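Side-chain contacts in signal recognition particle 19 kDa protein (Pyrococcus furiosus, PDB 3DLU), which probably binds 7S RNA directly and mediates binding of the 54 kDa subunit, as part of the archaeal particle that targets nascent membrane proteins: residues Y19-I22 and V23-I27; I88-K91 and I92-F95. All coordinates share one frame; numbering follows the deposited sequence.

Contact 1. Residues Y19-I22 and V23-I27; sequences YGRI and VPRSI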
loop_
_atom_site.group_PDB
_atom_site.type_symbol
_atom_site.label_atom_id
_atom_site.label_comp_id
_atom_site.label_asym_id
_atom_site.label_seq_id
_atom_site.Cartn_x
_atom_site.Cartn_y
_atom_site.Cartn_z
ATOM N N TYR A 19 21.322 5.801 -4.661
ATOM C CA TYR A 19 19.941 5.946 -4.203
ATOM C C TYR A 19 18.938 5.087 -4.963
ATOM O O TYR A 19 17.735 5.258 -4.796
ATOM C CB TYR A 19 19.497 7.412 -4.178
ATOM C CG TYR A 19 20.050 8.124 -2.974
ATOM C CD1 TYR A 19 21.358 8.588 -2.959
ATOM C CD2 TYR A 19 19.278 8.295 -1.833
ATOM C CE1 TYR A 19 21.880 9.225 -1.847
ATOM C CE2 TYR A 19 19.786 8.929 -0.716
ATOM C CZ TYR A 19 21.087 9.392 -0.726
ATOM O OH TYR A 19 21.593 10.024 0.387
ATOM N N GLY A 20 19.424 4.167 -5.783
ATOM C CA GLY A 20 18.534 3.162 -6.338
ATOM C C GLY A 20 18.485 3.036 -7.844
ATOM O O GLY A 20 17.984 2.040 -8.344
ATOM N N ARG A 21 19.002 4.023 -8.577
ATOM C CA ARG A 21 18.954 3.950 -10.032
ATOM C C ARG A 21 19.813 2.816 -10.596
ATOM O O ARG A 21 20.982 2.640 -10.208
ATOM C CB ARG A 21 19.325 5.291 -10.699
ATOM C CG ARG A 21 19.360 5.173 -12.227
ATOM C CD ARG A 21 19.436 6.516 -12.944
ATOM N NE ARG A 21 20.481 7.360 -12.394
ATOM C CZ ARG A 21 21.777 7.246 -12.686
ATOM N NH1 ARG A 21 22.205 6.317 -13.530
ATOM N NH2 ARG A 21 22.651 8.065 -12.117
ATOM N N ILE A 22 19.202 2.040 -11.485
ATOM C CA ILE A 22 19.836 0.905 -12.139
ATOM C C ILE A 22 20.339 1.291 -13.515
ATOM O O ILE A 22 21.480 1.015 -13.870
ATOM C CB ILE A 22 18.830 -0.263 -12.349
ATOM C CG1 ILE A 22 18.256 -0.740 -11.019
ATOM C CG2 ILE A 22 19.486 -1.412 -13.097
ATOM C CD1 ILE A 22 17.698 -2.143 -11.069
ATOM N N VAL A 23 19.480 1.927 -14.300
ATOM C CA VAL A 23 19.796 2.149 -15.711
ATOM C C VAL A 23 20.644 3.418 -15.903
ATOM O O VAL A 23 20.647 4.286 -15.044
ATOM C CB VAL A 23 18.533 2.199 -16.564
ATOM C CG1 VAL A 23 17.646 0.989 -16.257
ATOM C CG2 VAL A 23 17.780 3.455 -16.292
ATOM N N PRO A 24 21.376 3.507 -17.022
ATOM C CA PRO A 24 22.178 4.711 -17.271
ATOM C C PRO A 24 21.319 5.965 -17.242
ATOM O O PRO A 24 20.153 5.951 -17.660
ATOM C CB PRO A 24 22.746 4.476 -18.677
ATOM C CG PRO A 24 22.761 2.981 -18.818
ATOM C CD PRO A 24 21.553 2.489 -18.071
ATOM N N ARG A 25 21.910 7.050 -16.762
ATOM C CA ARG A 25 21.167 8.269 -16.508
ATOM C C ARG A 25 20.456 8.819 -17.745
ATOM O O ARG A 25 19.344 9.315 -17.633
ATOM C CB ARG A 25 22.074 9.340 -15.893
ATOM C CG ARG A 25 21.308 10.515 -15.314
ATOM C CD ARG A 25 22.250 11.578 -14.755
ATOM N NE ARG A 25 23.010 12.197 -15.836
ATOM C CZ ARG A 25 23.605 13.380 -15.758
ATOM N NH1 ARG A 25 23.531 14.090 -14.641
ATOM N NH2 ARG A 25 24.259 13.861 -16.810
ATOM N N SER A 26 21.103 8.750 -18.913
ATOM C CA SER A 26 20.489 9.249 -20.147
ATOM C C SER A 26 19.278 8.415 -20.616
ATOM O O SER A 26 18.393 8.935 -21.306
ATOM C CB SER A 26 21.533 9.359 -21.262
ATOM O OG SER A 26 22.076 8.085 -21.533
ATOM N N ILE A 27 19.230 7.134 -20.231
ATOM C CA ILE A 27 18.060 6.305 -20.549
ATOM C C ILE A 27 16.936 6.553 -19.532
ATOM O O ILE A 27 15.767 6.716 -19.908
ATOM C CB ILE A 27 18.427 4.812 -20.640
ATOM C CG1 ILE A 27 19.379 4.570 -21.815
ATOM C CG2 ILE A 27 17.167 3.940 -20.805
ATOM C CD1 ILE A 27 20.124 3.246 -21.725
#
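V23 meets R21 through its backbone, not its side chain: the carbonyl O of V23 accepts a hydrogen bond from R21 NH1 at 3.0 Å. The bond is nearly straight (166° at the hydrogen), and the oxygen lies in the guanidinium plane, at its edge. R21 CG, anti to the backbone N (chi1 176°), and R21 CD lie 3.2 and 3.3 Å from V23 O; the bend at chi3 (49°) then turns the guanidinium back so that NH1 meets the same oxygen. One side chain thus touches the oxygen with CG and CD and donates to it with NH1. P24 carries the turn forward: its carbonyl O receives I27 N at 3.0 Å, closing a short turn over R25 and S26. R25 covers the R21 guanidinium, with its CB 3.7 Å above the plane and over the centre. Contact between the two arginines is therefore aliphatic carbon on a flat cation; their charged ends diverge, R21 NH2 lying 5.6 Å from R25 NE. R21 NE has a separate partner, the carbonyl O of L15, and the guanidinium thereby ties two parts of one loop together. With an alanine at R21, the carbonyls of V23 and L15 would probably lose their donor and R25 CB the flat surface beneath it. I27 ends the segment with its side chain on K86 and A89. The whole segment belongs to the long loop between strand 3-6 and helix 34-43, and V23, touching L85, joins I27 in packing this loop along helix 81-100.

Contact 2. Residues I88-K91 and I92-F95; sequences IAQK and IREF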
loop_
_atom_site.group_PDB
_atom_site.type_symbol
_atom_site.label_atom_id
_atom_site.label_comp_id
_atom_site.label_asym_id
_atom_site.label_seq_id
_atom_site.Cartn_x
_atom_site.Cartn_y
_atom_site.Cartn_z
ATOM N N ILE A 88 11.227 0.422 -20.886
ATOM C CA ILE A 88 10.188 1.183 -20.204
ATOM C C ILE A 88 10.560 2.663 -20.115
ATOM O O ILE A 88 9.740 3.533 -20.428
ATOM C CB ILE A 88 9.925 0.614 -18.800
ATOM C CG1 ILE A 88 9.166 -0.702 -18.925
ATOM C CG2 ILE A 88 9.121 1.604 -17.943
ATOM C CD1 ILE A 88 9.046 -1.461 -17.601
ATOM N N ALA A 89 11.797 2.938 -19.703
ATOM C CA ALA A 89 12.272 4.317 -19.592
ATOM C C ALA A 89 12.164 5.046 -20.937
ATOM O O ALA A 89 11.636 6.173 -21.016
ATOM C CB ALA A 89 13.717 4.349 -19.070
ATOM N N GLN A 90 12.634 4.400 -21.998
ATOM C CA GLN A 90 12.630 5.037 -23.310
ATOM C C GLN A 90 11.205 5.232 -23.836
ATOM O O GLN A 90 10.916 6.219 -24.510
ATOM C CB GLN A 90 13.524 4.281 -24.298
ATOM C CG GLN A 90 13.689 4.968 -25.667
ATOM C CD GLN A 90 14.252 6.394 -25.597
ATOM O OE1 GLN A 90 14.804 6.819 -24.585
ATOM N NE2 GLN A 90 14.122 7.126 -26.695
ATOM N N LYS A 91 10.306 4.314 -23.489
ATOM C CA LYS A 91 8.907 4.462 -23.859
ATOM C C LYS A 91 8.265 5.648 -23.126
ATOM O O LYS A 91 7.472 6.397 -23.710
ATOM C CB LYS A 91 8.147 3.165 -23.574
ATOM C CG LYS A 91 6.661 3.246 -23.857
ATOM C CD LYS A 91 6.387 3.442 -25.341
ATOM C CE LYS A 91 7.168 2.447 -26.179
ATOM N NZ LYS A 91 6.727 2.524 -27.606
ATOM N N ILE A 92 8.607 5.825 -21.853
ATOM C CA ILE A 92 8.087 6.954 -21.093
ATOM C C ILE A 92 8.594 8.278 -21.689
ATOM O O ILE A 92 7.838 9.248 -21.800
ATOM C CB ILE A 92 8.445 6.856 -19.599
ATOM C CG1 ILE A 92 7.725 5.663 -18.959
ATOM C CG2 ILE A 92 8.070 8.155 -18.871
ATOM C CD1 ILE A 92 8.121 5.440 -17.484
ATOM N N ARG A 93 9.861 8.306 -22.089
ATOM C CA ARG A 93 10.415 9.487 -22.752
ATOM C C ARG A 93 9.600 9.819 -24.004
ATOM O O ARG A 93 9.281 10.981 -24.270
ATOM C CB ARG A 93 11.885 9.262 -23.121
ATOM C CG ARG A 93 12.506 10.354 -24.014
ATOM C CD ARG A 93 14.041 10.222 -24.064
ATOM N NE ARG A 93 14.624 10.618 -22.784
ATOM C CZ ARG A 93 15.098 9.760 -21.885
ATOM N NH1 ARG A 93 15.113 8.455 -22.151
ATOM N NH2 ARG A 93 15.560 10.211 -20.728
ATOM N N GLU A 94 9.274 8.792 -24.772
ATOM C CA GLU A 94 8.485 8.972 -25.982
ATOM C C GLU A 94 7.077 9.505 -25.681
ATOM O O GLU A 94 6.633 10.463 -26.329
ATOM C CB GLU A 94 8.460 7.673 -26.788
ATOM C CG GLU A 94 7.529 7.672 -27.975
ATOM C CD GLU A 94 7.329 6.272 -28.552
ATOM O OE1 GLU A 94 6.397 6.084 -29.364
ATOM O OE2 GLU A 94 8.099 5.360 -28.188
ATOM N N PHE A 95 6.378 8.909 -24.707
ATOM C CA PHE A 95 5.061 9.417 -24.282
ATOM C C PHE A 95 5.156 10.887 -23.914
ATOM O O PHE A 95 4.290 11.683 -24.254
ATOM C CB PHE A 95 4.548 8.727 -23.005
ATOM C CG PHE A 95 4.210 7.281 -23.164
ATOM C CD1 PHE A 95 3.775 6.777 -24.373
ATOM C CD2 PHE A 95 4.295 6.426 -22.068
ATOM C CE1 PHE A 95 3.445 5.437 -24.501
ATOM C CE2 PHE A 95 3.970 5.087 -22.185
ATOM C CZ PHE A 95 3.542 4.589 -23.404
#
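K91 and F95 lie one turn apart on an alpha-helix, part of helix 81-100, and meet by both backbone and side chain. F95 N donates to K91 O at 2.9 Å, one of the i to i+4 bonds that define the helix, and the same oxygen sits over one face of the F95 ring, offset toward its rim. Further out, the aliphatic part of K91 passes the far end of the ring, K91 CG coming within 3.4 Å of F95 CZ. Bends at chi2 and chi3 (66° and 49°) carry the lysine past the phenyl and bring its ammonium to E94. There K91 NZ forms a salt bridge with E94 OE2 at 3.2 Å, approaching from above the carboxylate plane; E94 OE1 is held separately by R98. F95 also makes a cation-pi contact with R39 of helix 34-43, which places this side of the helix against its neighbour.

I92 adds a second, purely aliphatic contact: I92 CD1 reaches I88 CG2 at 4.0 Å. I92 CG1 lies beside the backbone, 3.3 Å from I88 O. I88 continues onto A40 and I92 onto E36, both of helix 34-43, a helix-to-helix packing face.

Q90 makes an i to i+3 side-chain bridge to R93. The R93 guanidinium is also bound to the carbonyl of A28, and therefore connects the helix to the loop beside it. Q90 secures it from the helix side: its amide plane lies 25° from the guanidinium plane, and Q90 OE1 accepts a hydrogen bond from R93 NH1 at 2.9 Å, at the edge of the guanidinium and near its plane.

Overall arrangement
Contact 1 lies at the surface in an irregular loop, its centre about 11 Å from that of the chain; contact 2 is partly buried within helix 81-100, its centre about 8 Å from the chain's. The two centres are about 14 Å apart, yet the contacts touch: I27 O probably accepts a hydrogen bond from R93 NH1 at 2.9 Å, and the same oxygen packs on A89 CB. In 19-27 the side-chain bond across the contact is an arginine donating to a loop carbonyl, beside a single turn-type backbone bond, whereas 88-95 combine helical bonding with a salt bridge and apolar packing against helix 34-43. Helix 81-100 is thus common to both, receiving the loop and helix 34-43.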